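PDB 2J5Z: ficolin-3 from Homo sapiens, which probably acts as a recognition lectin of innate immunity, binding sugars such as galactose through its calcium-containing fibrinogen-like domain. Local coordinates for residues V63-F66 against S71-A74; V169-A174 against S179-N184; N186-V191 against A195-G200. All blocks are in the same frame, centred on the assembly; numbering follows the deposited sequence.

Interaction 1: V63-F66 against S71-A74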
ATOM      1  N   VAL A  63       8.211   1.516 -12.512  1.00 18.09           N
ATOM      2  CA  VAL A  63       7.308   1.107 -13.580  1.00 18.19           C
ATOM      3  C   VAL A  63       7.723   1.686 -14.935  1.00 18.09           C
ATOM      4  O   VAL A  63       8.073   2.861 -15.028  1.00 17.62           O
ATOM      5  CB  VAL A  63       5.865   1.568 -13.272  1.00 17.32           C
ATOM      6  CG1 VAL A  63       4.940   1.295 -14.458  1.00 18.01           C
ATOM      7  CG2 VAL A  63       5.343   0.883 -12.022  1.00 16.98           C
ATOM      8  N   ASP A  64       7.652   0.871 -15.985  1.00 17.94           N
ATOM      9  CA  ASP A  64       8.028   1.314 -17.333  1.00 19.36           C
ATOM     10  C   ASP A  64       6.874   2.098 -17.950  1.00 19.25           C
ATOM     11  O   ASP A  64       5.751   1.590 -18.052  1.00 19.41           O
ATOM     12  CB  ASP A  64       8.361   0.092 -18.189  1.00 20.36           C
ATOM     13  CG  ASP A  64       8.924   0.442 -19.557  1.00 22.38           C
ATOM     14  OD1 ASP A  64       9.006   1.634 -19.918  1.00 23.00           O
ATOM     15  OD2 ASP A  64       9.264  -0.516 -20.294  1.00 24.56           O
ATOM     16  N   PHE A  65       7.134   3.345 -18.328  1.00 18.83           N
ATOM     17  CA  PHE A  65       6.079   4.172 -18.915  1.00 18.48           C
ATOM     18  C   PHE A  65       6.172   4.224 -20.447  1.00 19.59           C
ATOM     19  O   PHE A  65       5.328   4.831 -21.102  1.00 19.10           O
ATOM     20  CB  PHE A  65       6.056   5.592 -18.297  1.00 17.59           C
ATOM     21  CG  PHE A  65       5.203   5.701 -17.052  1.00 16.82           C
ATOM     22  CD1 PHE A  65       5.567   5.038 -15.891  1.00 15.66           C
ATOM     23  CD2 PHE A  65       4.030   6.466 -17.045  1.00 14.61           C
ATOM     24  CE1 PHE A  65       4.790   5.120 -14.746  1.00 15.96           C
ATOM     25  CE2 PHE A  65       3.241   6.555 -15.890  1.00 15.87           C
ATOM     26  CZ  PHE A  65       3.625   5.892 -14.738  1.00 15.98           C
ATOM     27  N   PHE A  66       7.188   3.580 -21.023  1.00 19.35           N
ATOM     28  CA  PHE A  66       7.289   3.548 -22.483  1.00 20.60           C
ATOM     29  C   PHE A  66       6.385   2.438 -23.023  1.00 20.80           C
ATOM     30  O   PHE A  66       6.848   1.354 -23.397  1.00 21.22           O
ATOM     31  CB  PHE A  66       8.745   3.376 -22.955  1.00 21.35           C
ATOM     32  CG  PHE A  66       8.929   3.582 -24.436  1.00 22.69           C
ATOM     33  CD1 PHE A  66       8.502   4.756 -25.040  1.00 23.44           C
ATOM     34  CD2 PHE A  66       9.531   2.607 -25.226  1.00 23.89           C
ATOM     35  CE1 PHE A  66       8.668   4.949 -26.408  1.00 24.38           C
ATOM     36  CE2 PHE A  66       9.697   2.794 -26.589  1.00 24.05           C
ATOM     37  CZ  PHE A  66       9.267   3.963 -27.180  1.00 23.76           C
ATOM     38  N   SER A  71      -1.977  -0.206 -23.822  1.00 16.18           N
ATOM     39  CA  SER A  71      -1.572  -0.036 -22.431  1.00 16.33           C
ATOM     40  C   SER A  71      -2.020   1.319 -21.883  1.00 15.83           C
ATOM     41  O   SER A  71      -2.589   1.399 -20.798  1.00 14.69           O
ATOM     42  CB  SER A  71      -0.056  -0.169 -22.306  1.00 17.61           C
ATOM     43  OG  SER A  71       0.345  -1.522 -22.454  1.00 19.59           O
ATOM     44  N   TYR A  72      -1.778   2.385 -22.639  1.00 15.18           N
ATOM     45  CA  TYR A  72      -2.245   3.694 -22.207  1.00 14.89           C
ATOM     46  C   TYR A  72      -3.759   3.765 -22.183  1.00 14.60           C
ATOM     47  O   TYR A  72      -4.338   4.470 -21.354  1.00 14.56           O
ATOM     48  CB  TYR A  72      -1.621   4.827 -23.041  1.00 13.72           C
ATOM     49  CG  TYR A  72      -0.329   5.248 -22.421  1.00 12.95           C
ATOM     50  CD1 TYR A  72      -0.316   6.099 -21.315  1.00 13.23           C
ATOM     51  CD2 TYR A  72       0.882   4.704 -22.851  1.00 13.77           C
ATOM     52  CE1 TYR A  72       0.862   6.453 -20.703  1.00 14.16           C
ATOM     53  CE2 TYR A  72       2.083   5.050 -22.240  1.00 13.45           C
ATOM     54  CZ  TYR A  72       2.053   5.922 -21.147  1.00 15.10           C
ATOM     55  OH  TYR A  72       3.206   6.310 -20.503  1.00 15.45           O
ATOM     56  N   ARG A  73      -4.413   3.033 -23.081  1.00 13.59           N
ATOM     57  CA  ARG A  73      -5.870   3.062 -23.144  1.00 13.78           C
ATOM     58  C   ARG A  73      -6.503   2.449 -21.896  1.00 13.80           C
ATOM     59  O   ARG A  73      -7.448   2.993 -21.334  1.00 13.48           O
ATOM     60  CB  ARG A  73      -6.379   2.321 -24.396  1.00 14.66           C
ATOM     61  CG  ARG A  73      -7.898   2.154 -24.448  1.00 15.78           C
ATOM     62  CD  ARG A  73      -8.339   1.450 -25.763  1.00 16.60           C
ATOM     63  NE  ARG A  73      -7.849   0.073 -25.767  1.00 18.24           N
ATOM     64  CZ  ARG A  73      -7.331  -0.556 -26.822  1.00 19.73           C
ATOM     65  NH1 ARG A  73      -7.186   0.075 -27.990  1.00 18.40           N
ATOM     66  NH2 ARG A  73      -6.922  -1.821 -26.690  1.00 19.22           N
ATOM     67  N   ALA A  74      -5.967   1.302 -21.485  1.00 13.41           N
ATOM     68  CA  ALA A  74      -6.532   0.494 -20.412  1.00 13.56           C
ATOM     69  C   ALA A  74      -5.998   0.882 -19.038  1.00 13.40           C
ATOM     70  O   ALA A  74      -6.612   0.577 -18.018  1.00 12.75           O
ATOM     71  CB  ALA A  74      -6.211  -0.978 -20.681  1.00 14.56           C
TER
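The backbones of Phe65 and Tyr72 stay well apart, with 9.0 Å between Phe65 CA and Tyr72 CA, where a loop that follows strand 52-58 faces helix 69-74 of the fibrinogen-like domain. The gap is spanned by the tyrosine side chain, which reaches out from the helix and donates from Tyr72 OH to Phe65 O over 2.7 Å. The hydroxyl approaches in the carbonyl plane, on a lone pair, with a C=O...donor angle of 135°. Because the acceptor also lies near the plane of the tyrosine ring, it faces the ring edge as well, with Tyr72 CE2 at 3.4 Å from Phe65 O. The two aromatic side chains cross at about a right angle. Tyr72 OH sits obliquely to the phenylalanine ring, 3.6 Å from Phe65 CD2, and comes almost as near to Phe65 CB.

The loop itself is shaped by an Asx turn. Asp64 turns its carboxylate forward along the chain, CG anti to its own N (chi1 -173°), and Asp64 OD1 accepts from Phe66 N at 2.9 Å, the donor standing above the carboxylate plane. One peptide group, between Phe65 and Phe66, is thus gripped at both ends: its N-H by the aspartate and its C=O by the tyrosine, which should fix its orientation.

Around this bond is an aromatic cluster. Phe76 meets both rings edge-to-face, Trp84 does the same to Tyr72, and Arg58 makes a cation-pi contact with Phe65. At the end of the helix, Ala74 O accepts from Thr24 OG1 of a second subunit, so the helix also borders the subunit interface. On the loop side the edge of the Phe65 ring is turned to a backbone carbonyl, Phe65 CD1 lying 3.4 Å from Val63 O.

Interaction 2: V169-A174 against S179-N184. With GAL (beta-D-galactopyranose), chain E.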
ATOM      1  N   VAL A 169       8.441   7.838 -29.848  1.00 26.32           N
ATOM      2  CA  VAL A 169       9.698   7.124 -30.074  1.00 27.40           C
ATOM      3  C   VAL A 169      10.845   8.082 -29.793  1.00 27.91           C
ATOM      4  O   VAL A 169      11.700   7.819 -28.952  1.00 29.02           O
ATOM      5  CB  VAL A 169       9.787   6.581 -31.514  1.00 27.57           C
ATOM      6  CG1 VAL A 169      11.200   6.098 -31.828  1.00 28.50           C
ATOM      7  CG2 VAL A 169       8.769   5.464 -31.729  1.00 27.23           C
ATOM      8  N   ILE A 170      10.828   9.230 -30.466  1.00 27.77           N
ATOM      9  CA  ILE A 170      11.913  10.197 -30.341  1.00 27.16           C
ATOM     10  C   ILE A 170      12.248  10.542 -28.899  1.00 26.63           C
ATOM     11  O   ILE A 170      13.415  10.524 -28.527  1.00 26.67           O
ATOM     12  CB  ILE A 170      11.632  11.494 -31.145  1.00 27.45           C
ATOM     13  CG1 ILE A 170      11.621  11.198 -32.648  1.00 27.61           C
ATOM     14  CG2 ILE A 170      12.660  12.563 -30.816  1.00 27.31           C
ATOM     15  CD1 ILE A 170      12.927  10.603 -33.160  1.00 28.33           C
ATOM     16  N   VAL A 171      11.235  10.847 -28.079  1.00 25.69           N
ATOM     17  CA  VAL A 171      11.484  11.313 -26.713  1.00 24.61           C
ATOM     18  C   VAL A 171      11.191  10.275 -25.602  1.00 24.48           C
ATOM     19  O   VAL A 171      11.224  10.607 -24.418  1.00 23.92           O
ATOM     20  CB  VAL A 171      10.741  12.643 -26.401  1.00 25.62           C
ATOM     21  CG1 VAL A 171      10.784  13.567 -27.620  1.00 25.23           C
ATOM     22  CG2 VAL A 171       9.301  12.385 -25.987  1.00 24.68           C
ATOM     23  N   HIS A 172      10.903   9.043 -26.005  1.00 24.62           N
ATOM     24  CA  HIS A 172      10.683   7.917 -25.076  1.00 24.03           C
ATOM     25  C   HIS A 172       9.567   8.181 -24.054  1.00 22.87           C
ATOM     26  O   HIS A 172       9.794   8.171 -22.836  1.00 22.55           O
ATOM     27  CB  HIS A 172      11.983   7.516 -24.365  1.00 25.41           C
ATOM     28  CG  HIS A 172      12.070   6.049 -24.071  1.00 26.22           C
ATOM     29  ND1 HIS A 172      11.815   5.519 -22.822  1.00 28.64           N
ATOM     30  CD2 HIS A 172      12.367   4.998 -24.870  1.00 26.47           C
ATOM     31  CE1 HIS A 172      11.958   4.206 -22.865  1.00 26.68           C
ATOM     32  NE2 HIS A 172      12.293   3.864 -24.095  1.00 28.09           N
ATOM     33  N   GLY A 173       8.364   8.421 -24.564  1.00 21.80           N
ATOM     34  CA  GLY A 173       7.209   8.658 -23.704  1.00 20.57           C
ATOM     35  C   GLY A 173       5.887   8.431 -24.404  1.00 19.55           C
ATOM     36  O   GLY A 173       5.826   7.770 -25.453  1.00 20.31           O
ATOM     37  N   ALA A 174       4.824   8.967 -23.805  1.00 18.13           N
ATOM     38  CA  ALA A 174       3.499   8.986 -24.405  1.00 16.84           C
ATOM     39  C   ALA A 174       2.833  10.264 -23.907  1.00 15.94           C
ATOM     40  O   ALA A 174       2.891  10.561 -22.723  1.00 14.94           O
ATOM     41  CB  ALA A 174       2.688   7.767 -23.949  1.00 18.02           C
ATOM     42  N   SER A 179       5.483  18.872 -31.469  1.00 23.47           N
ATOM     43  CA  SER A 179       6.772  18.544 -32.084  1.00 24.71           C
ATOM     44  C   SER A 179       7.984  19.095 -31.310  1.00 24.89           C
ATOM     45  O   SER A 179       8.728  19.944 -31.816  1.00 25.23           O
ATOM     46  CB  SER A 179       6.798  18.973 -33.559  1.00 26.27           C
ATOM     47  OG  SER A 179       6.302  20.292 -33.719  1.00 29.32           O
ATOM     48  N   CYS A 180       8.201  18.603 -30.088  1.00 23.30           N
ATOM     49  CA  CYS A 180       7.357  17.572 -29.494  1.00 23.27           C
ATOM     50  C   CYS A 180       6.592  18.005 -28.239  1.00 21.97           C
ATOM     51  O   CYS A 180       5.411  17.672 -28.100  1.00 21.49           O
ATOM     52  CB  CYS A 180       8.181  16.320 -29.198  1.00 23.69           C
ATOM     53  SG  CYS A 180       8.679  15.450 -30.682  1.00 25.42           S
ATOM     54  N   TYR A 181       7.247  18.725 -27.328  1.00 20.61           N
ATOM     55  CA  TYR A 181       6.618  19.018 -26.033  1.00 20.85           C
ATOM     56  C   TYR A 181       7.103  20.224 -25.213  1.00 20.66           C
ATOM     57  O   TYR A 181       8.246  20.678 -25.341  1.00 21.72           O
ATOM     58  CB  TYR A 181       6.658  17.769 -25.130  1.00 20.18           C
ATOM     59  CG  TYR A 181       8.019  17.415 -24.533  1.00 21.04           C
ATOM     60  CD1 TYR A 181       8.487  18.055 -23.389  1.00 20.47           C
ATOM     61  CD2 TYR A 181       8.799  16.405 -25.081  1.00 21.23           C
ATOM     62  CE1 TYR A 181       9.711  17.719 -22.820  1.00 20.60           C
ATOM     63  CE2 TYR A 181      10.029  16.056 -24.515  1.00 21.66           C
ATOM     64  CZ  TYR A 181      10.477  16.720 -23.389  1.00 20.90           C
ATOM     65  OH  TYR A 181      11.685  16.390 -22.811  1.00 22.73           O
ATOM     66  N   ARG A 182       6.208  20.724 -24.362  1.00 19.47           N
ATOM     67  CA  ARG A 182       6.573  21.593 -23.243  1.00 19.21           C
ATOM     68  C   ARG A 182       6.496  20.796 -21.944  1.00 18.56           C
ATOM     69  O   ARG A 182       7.085  21.186 -20.940  1.00 19.56           O
ATOM     70  CB  ARG A 182       5.624  22.790 -23.134  1.00 20.10           C
ATOM     71  CG  ARG A 182       5.457  23.609 -24.408  1.00 24.08           C
ATOM     72  CD  ARG A 182       6.026  25.005 -24.281  1.00 23.93           C
ATOM     73  NE  ARG A 182       5.640  25.662 -23.036  1.00 23.97           N
ATOM     74  CZ  ARG A 182       6.442  26.477 -22.360  1.00 24.52           C
ATOM     75  NH1 ARG A 182       7.664  26.736 -22.815  1.00 24.98           N
ATOM     76  NH2 ARG A 182       6.031  27.032 -21.235  1.00 25.48           N
ATOM     77  N   SER A 183       5.740  19.694 -21.955  1.00 18.56           N
ATOM     78  CA  SER A 183       5.683  18.775 -20.799  1.00 17.03           C
ATOM     79  C   SER A 183       5.728  17.316 -21.258  1.00 16.11           C
ATOM     80  O   SER A 183       5.273  16.976 -22.346  1.00 14.82           O
ATOM     81  CB  SER A 183       4.436  19.022 -19.941  1.00 17.42           C
ATOM     82  OG  SER A 183       3.259  19.004 -20.738  1.00 17.44           O
ATOM     83  N   ASN A 184       6.253  16.449 -20.404  1.00 16.62           N
ATOM     84  CA  ASN A 184       6.529  15.073 -20.792  1.00 16.31           C
ATOM     85  C   ASN A 184       6.544  14.195 -19.542  1.00 15.93           C
ATOM     86  O   ASN A 184       7.523  13.488 -19.272  1.00 16.79           O
ATOM     87  CB  ASN A 184       7.904  15.019 -21.475  1.00 17.91           C
ATOM     88  CG  ASN A 184       8.193  13.692 -22.119  1.00 17.35           C
ATOM     89  OD1 ASN A 184       7.326  13.094 -22.786  1.00 17.07           O
ATOM     90  ND2 ASN A 184       9.448  13.223 -21.965  1.00 19.23           N
TER
HETATM   91  C1  GAL E1278      10.494  20.351 -28.330  1.00 55.78           C
HETATM   92  C2  GAL E1278      10.519  20.206 -26.816  1.00 55.66           C
HETATM   93  C3  GAL E1278      11.726  19.393 -26.368  1.00 55.38           C
HETATM   94  C4  GAL E1278      12.017  18.186 -27.261  1.00 55.54           C
HETATM   95  C5  GAL E1278      11.773  18.457 -28.737  1.00 55.31           C
HETATM   96  C6  GAL E1278      11.869  17.169 -29.545  1.00 55.09           C
HETATM   97  O1  GAL E1278       9.338  21.089 -28.747  1.00 56.09           O
HETATM   98  O2  GAL E1278      10.569  21.503 -26.203  0.50 55.56           O
HETATM   99  O3  GAL E1278      11.495  18.942 -25.032  0.50 55.20           O
HETATM  100  O4  GAL E1278      11.208  17.079 -26.856  0.50 55.74           O
HETATM  101  O5  GAL E1278      10.479  19.038 -28.875  1.00 55.62           O
HETATM  102  O6  GAL E1278      12.644  17.402 -30.728  1.00 55.78           O
HETATM  103  O   HOH W   1      11.442  10.797 -21.597  1.00 27.15           O
HETATM  104  O   HOH W   2       5.179  11.857 -21.565  1.00 17.54           O
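Val171 already points its CB at the loop that holds Cys180 and Tyr181, and its first torsion of -39° sets CG1 beside the backbone N, toward Cys180 and the sugar; in Tyr181 a first torsion of 74° turns the ring edge to the valine and one face to the galactose. Both belong to the galactose site of the fibrinogen-like domain, where the end of helix 167-171 faces a loop. The helix finishes in a Schellman motif, His172 taking positive phi, and Val171 stands at this turn. Its CB meets the tyrosine ring at the edge, 4.0 Å from Tyr181 CE2, and its CG1 packs 4.1 Å from Cys180 CB.

The tyrosine ring is a partition. Galactose O3 lies over one face, offset toward the rim, while Asn184 CB covers the centre of the opposite face; the ring's hydroxyl is held by Asp202. Asn184 turns its amide toward Val171. There Asn184 OD1 is 3.8 Å from Val171 CG2, and it accepts from Tyr177 OH and from a water that also donates to Ala174 O. A second water lies 2.8 Å from Val171 O and accepts weakly from Asn184 ND2.

Cys180 follows a cis peptide bond, and its disulfide to Cys167 ties the loop to the start of the same helix. Its N-H points at the sugar, giving a bond of 2.6 Å from Cys180 N to GAL O5 at an N-H...acceptor angle of 160°. A weak second branch runs to GAL O1, which in turn bonds weakly to Ser179 O. Backbone groups therefore grip the anomeric side of the sugar. Across from these groups, Val171 CG1 comes within 3.6 Å of GAL O4.

Interaction 3: N186-V191 against A195-G200; sequences NGRYAV and AAHKYG. With GAL (beta-D-galactopyranose), chain E.
An irregular out-and-back loop on the rim of the galactose pocket of the fibrinogen-like domain brings Arg188, Tyr189 and Ala190 against Ala196 and His197. Its two arms run antiparallel without regular strand geometry, bringing Gly187 nearest to Gly200 at one end, CA atoms 4.9 Å apart, and Ala190 to Ala196 at the other.

His197 is the main link between the arms. Its imidazole, CG placed beside the backbone N by a first torsion of -41°, donates from His197 NE2 to Tyr189 O at 2.8 Å. The bond is somewhat bent, with an N-H...acceptor angle of 153°, and the donor stands above the carbonyl plane and off the lone pairs. Across one face of this ring runs the extended chain of Arg188: CG is 3.6 Å from the ring centroid in a CH-pi contact, and Arg188 CD is 3.3 Å from His197 CE1. The guanidinium continues nearly parallel to the imidazole, the planes 15° apart, with His197 CE1 over one of its faces. The arginine chain and the bond to Tyr189 should together limit both the tilt and the rotation of the ring. The opposite face is covered by Ala195 O, above the ring centre.

Beside the imidazole, the methyl of Ala190 fits against the other arm, its CB 3.8 Å from Ala196 CA. Away from the contact, the Tyr189 hydroxyl bonds to Arg214 O, and Gly187 O accepts from Arg58, which anchors this arm to the body of the domain.

Nearer the sugar, Tyr199 presents its ring obliquely to the galactose, with Tyr199 CD1 3.4 Å from GAL O4. Its backbone is joined to the first arm through one water, which accepts from Arg188 N and lies as close, 2.7 Å, to Tyr199 O.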
ATOM      1  N   ASN A 186       5.116  11.525 -18.586  1.00 15.27           N
ATOM      2  CA  ASN A 186       5.134  10.067 -18.733  1.00 15.78           C
ATOM      3  C   ASN A 186       6.450   9.660 -19.380  1.00 17.14           C
ATOM      4  O   ASN A 186       6.565   8.583 -19.974  1.00 16.78           O
ATOM      5  CB  ASN A 186       3.964   9.576 -19.585  1.00 16.08           C
ATOM      6  CG  ASN A 186       2.621   9.745 -18.903  1.00 15.35           C
ATOM      7  OD1 ASN A 186       2.541   9.798 -17.675  1.00 17.08           O
ATOM      8  ND2 ASN A 186       1.551   9.809 -19.699  1.00 16.48           N
ATOM      9  N   GLY A 187       7.442  10.539 -19.267  1.00 17.61           N
ATOM     10  CA  GLY A 187       8.733  10.295 -19.905  1.00 19.79           C
ATOM     11  C   GLY A 187       9.593   9.349 -19.088  1.00 20.16           C
ATOM     12  O   GLY A 187       9.156   8.827 -18.064  1.00 19.88           O
ATOM     13  N   ARG A 188      10.824   9.142 -19.539  1.00 20.82           N
ATOM     14  CA  ARG A 188      11.732   8.193 -18.900  1.00 22.52           C
ATOM     15  C   ARG A 188      12.222   8.645 -17.528  1.00 22.37           C
ATOM     16  O   ARG A 188      12.658   9.779 -17.343  1.00 22.65           O
ATOM     17  CB  ARG A 188      12.922   7.912 -19.823  1.00 23.30           C
ATOM     18  CG  ARG A 188      13.772   6.751 -19.382  1.00 25.97           C
ATOM     19  CD  ARG A 188      14.625   6.252 -20.551  1.00 28.57           C
ATOM     20  NE  ARG A 188      15.234   4.966 -20.251  1.00 29.51           N
ATOM     21  CZ  ARG A 188      16.124   4.371 -21.031  1.00 30.50           C
ATOM     22  NH1 ARG A 188      16.506   4.952 -22.161  1.00 30.08           N
ATOM     23  NH2 ARG A 188      16.632   3.199 -20.673  1.00 31.29           N
ATOM     24  N   TYR A 189      12.151   7.750 -16.546  1.00 22.63           N
ATOM     25  CA  TYR A 189      12.543   8.118 -15.199  1.00 22.68           C
ATOM     26  C   TYR A 189      14.058   8.242 -15.045  1.00 24.13           C
ATOM     27  O   TYR A 189      14.813   7.519 -15.691  1.00 25.56           O
ATOM     28  CB  TYR A 189      12.002   7.128 -14.159  1.00 22.26           C
ATOM     29  CG  TYR A 189      12.044   7.691 -12.764  1.00 21.24           C
ATOM     30  CD1 TYR A 189      10.997   8.466 -12.275  1.00 19.90           C
ATOM     31  CD2 TYR A 189      13.147   7.480 -11.939  1.00 20.10           C
ATOM     32  CE1 TYR A 189      11.034   8.998 -10.996  1.00 20.40           C
ATOM     33  CE2 TYR A 189      13.200   8.012 -10.670  1.00 20.38           C
ATOM     34  CZ  TYR A 189      12.143   8.775 -10.195  1.00 20.99           C
ATOM     35  OH  TYR A 189      12.183   9.301  -8.920  1.00 21.21           O
ATOM     36  N   ALA A 190      14.466   9.165 -14.183  1.00 24.82           N
ATOM     37  CA  ALA A 190      15.862   9.358 -13.804  1.00 26.12           C
ATOM     38  C   ALA A 190      15.972   9.618 -12.305  1.00 26.87           C
ATOM     39  O   ALA A 190      15.240  10.448 -11.752  1.00 26.97           O
ATOM     40  CB  ALA A 190      16.475  10.521 -14.600  1.00 25.85           C
ATOM     41  N   VAL A 191      16.895   8.922 -11.637  1.00 27.81           N
ATOM     42  CA  VAL A 191      17.045   9.080 -10.187  1.00 29.32           C
ATOM     43  C   VAL A 191      17.824  10.325  -9.779  1.00 29.76           C
ATOM     44  O   VAL A 191      17.847  10.675  -8.602  1.00 30.91           O
ATOM     45  CB  VAL A 191      17.653   7.826  -9.507  1.00 29.43           C
ATOM     46  CG1 VAL A 191      16.830   6.596  -9.857  1.00 30.56           C
ATOM     47  CG2 VAL A 191      19.113   7.640  -9.910  1.00 29.85           C
ATOM     48  N   ALA A 195      22.059  11.081 -14.176  1.00 35.32           N
ATOM     49  CA  ALA A 195      21.494   9.971 -14.935  1.00 35.99           C
ATOM     50  C   ALA A 195      20.409  10.414 -15.921  1.00 35.71           C
ATOM     51  O   ALA A 195      19.886   9.600 -16.690  1.00 35.67           O
ATOM     52  CB  ALA A 195      20.951   8.900 -13.982  1.00 35.67           C
ATOM     53  N   ALA A 196      20.102  11.707 -15.911  1.00 36.03           N
ATOM     54  CA  ALA A 196      19.042  12.269 -16.747  1.00 35.76           C
ATOM     55  C   ALA A 196      19.229  12.043 -18.245  1.00 36.42           C
ATOM     56  O   ALA A 196      20.346  12.043 -18.775  1.00 36.43           O
ATOM     57  CB  ALA A 196      18.848  13.740 -16.448  1.00 35.90           C
ATOM     58  N   HIS A 197      18.106  11.850 -18.921  1.00 35.86           N
ATOM     59  CA  HIS A 197      18.101  11.600 -20.341  1.00 36.24           C
ATOM     60  C   HIS A 197      17.959  12.951 -21.038  1.00 35.16           C
ATOM     61  O   HIS A 197      17.700  13.953 -20.381  1.00 35.65           O
ATOM     62  CB  HIS A 197      16.952  10.646 -20.658  1.00 37.09           C
ATOM     63  CG  HIS A 197      16.816   9.546 -19.648  1.00 39.13           C
ATOM     64  ND1 HIS A 197      17.325   8.280 -19.850  1.00 40.15           N
ATOM     65  CD2 HIS A 197      16.284   9.541 -18.401  1.00 39.81           C
ATOM     66  CE1 HIS A 197      17.084   7.535 -18.784  1.00 40.25           C
ATOM     67  NE2 HIS A 197      16.456   8.277 -17.890  1.00 40.03           N
ATOM     68  N   LYS A 198      18.177  12.973 -22.349  1.00 34.65           N
ATOM     69  CA  LYS A 198      17.986  14.175 -23.153  1.00 33.35           C
ATOM     70  C   LYS A 198      16.557  14.663 -22.925  1.00 32.08           C
ATOM     71  O   LYS A 198      16.316  15.836 -22.630  1.00 32.14           O
ATOM     72  CB  LYS A 198      18.196  13.824 -24.631  1.00 34.21           C
ATOM     73  CG  LYS A 198      18.331  15.002 -25.596  1.00 35.11           C
ATOM     74  CD  LYS A 198      18.488  14.476 -27.026  1.00 36.28           C
ATOM     75  CE  LYS A 198      18.727  15.603 -28.028  1.00 36.88           C
ATOM     76  NZ  LYS A 198      18.827  15.094 -29.433  1.00 35.99           N
ATOM     77  N   TYR A 199      15.618  13.730 -23.044  1.00 30.80           N
ATOM     78  CA  TYR A 199      14.207  13.989 -22.789  1.00 29.00           C
ATOM     79  C   TYR A 199      13.762  13.123 -21.620  1.00 27.16           C
ATOM     80  O   TYR A 199      13.854  11.893 -21.693  1.00 26.67           O
ATOM     81  CB  TYR A 199      13.388  13.627 -24.018  1.00 29.91           C
ATOM     82  CG  TYR A 199      13.883  14.294 -25.277  1.00 32.26           C
ATOM     83  CD1 TYR A 199      13.881  15.674 -25.391  1.00 33.46           C
ATOM     84  CD2 TYR A 199      14.359  13.541 -26.352  1.00 33.43           C
ATOM     85  CE1 TYR A 199      14.339  16.296 -26.535  1.00 35.34           C
ATOM     86  CE2 TYR A 199      14.817  14.156 -27.511  1.00 34.65           C
ATOM     87  CZ  TYR A 199      14.803  15.537 -27.593  1.00 35.23           C
ATOM     88  OH  TYR A 199      15.246  16.175 -28.729  1.00 35.45           O
ATOM     89  N   GLY A 200      13.284  13.761 -20.556  1.00 25.47           N
ATOM     90  CA  GLY A 200      12.816  13.031 -19.373  1.00 23.61           C
ATOM     91  C   GLY A 200      11.495  13.557 -18.842  1.00 22.14           C
ATOM     92  O   GLY A 200      10.695  14.106 -19.595  1.00 21.38           O
TER
HETATM   93  C1  GAL E1278      10.494  20.351 -28.330  1.00 55.78           C
HETATM   94  C2  GAL E1278      10.519  20.206 -26.816  1.00 55.66           C
HETATM   95  C3  GAL E1278      11.726  19.393 -26.368  1.00 55.38           C
HETATM   96  C4  GAL E1278      12.017  18.186 -27.261  1.00 55.54           C
HETATM   97  C5  GAL E1278      11.773  18.457 -28.737  1.00 55.31           C
HETATM   98  C6  GAL E1278      11.869  17.169 -29.545  1.00 55.09           C
HETATM   99  O1  GAL E1278       9.338  21.089 -28.747  1.00 56.09           O
HETATM  100  O2  GAL E1278      10.569  21.503 -26.203  0.50 55.56           O
HETATM  101  O3  GAL E1278      11.495  18.942 -25.032  0.50 55.20           O
HETATM  102  O4  GAL E1278      11.208  17.079 -26.856  0.50 55.74           O
HETATM  103  O5  GAL E1278      10.479  19.038 -28.875  1.00 55.62           O
HETATM  104  O6  GAL E1278      12.644  17.402 -30.728  1.00 55.78           O
HETATM  105  O   HOH W   1      11.442  10.797 -21.597  1.00 27.15           O

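In the fold
The three contacts follow one another along the chain without overlap, all within one fibrinogen-like domain. Interactions 2 and 3 are closest, their centres about 11 Å apart, and both touch the galactose; they share a water and are joined by the probable hydrogen bond from Asn184 ND2 to Gly200 O, while Tyr199 packs on Val171 and Tyr181. Interaction 1, at helix 69-74, has its centre about 14 Å from that of interaction 2 and 16 Å from interaction 3. Phe66 stacks on His172, Tyr72 packs on Ala174, and Phe65 and Tyr72 pack on Asn186. The segments that carry the galactose site thus pack, through residues beside it, on a loop and helix near the subunit interface.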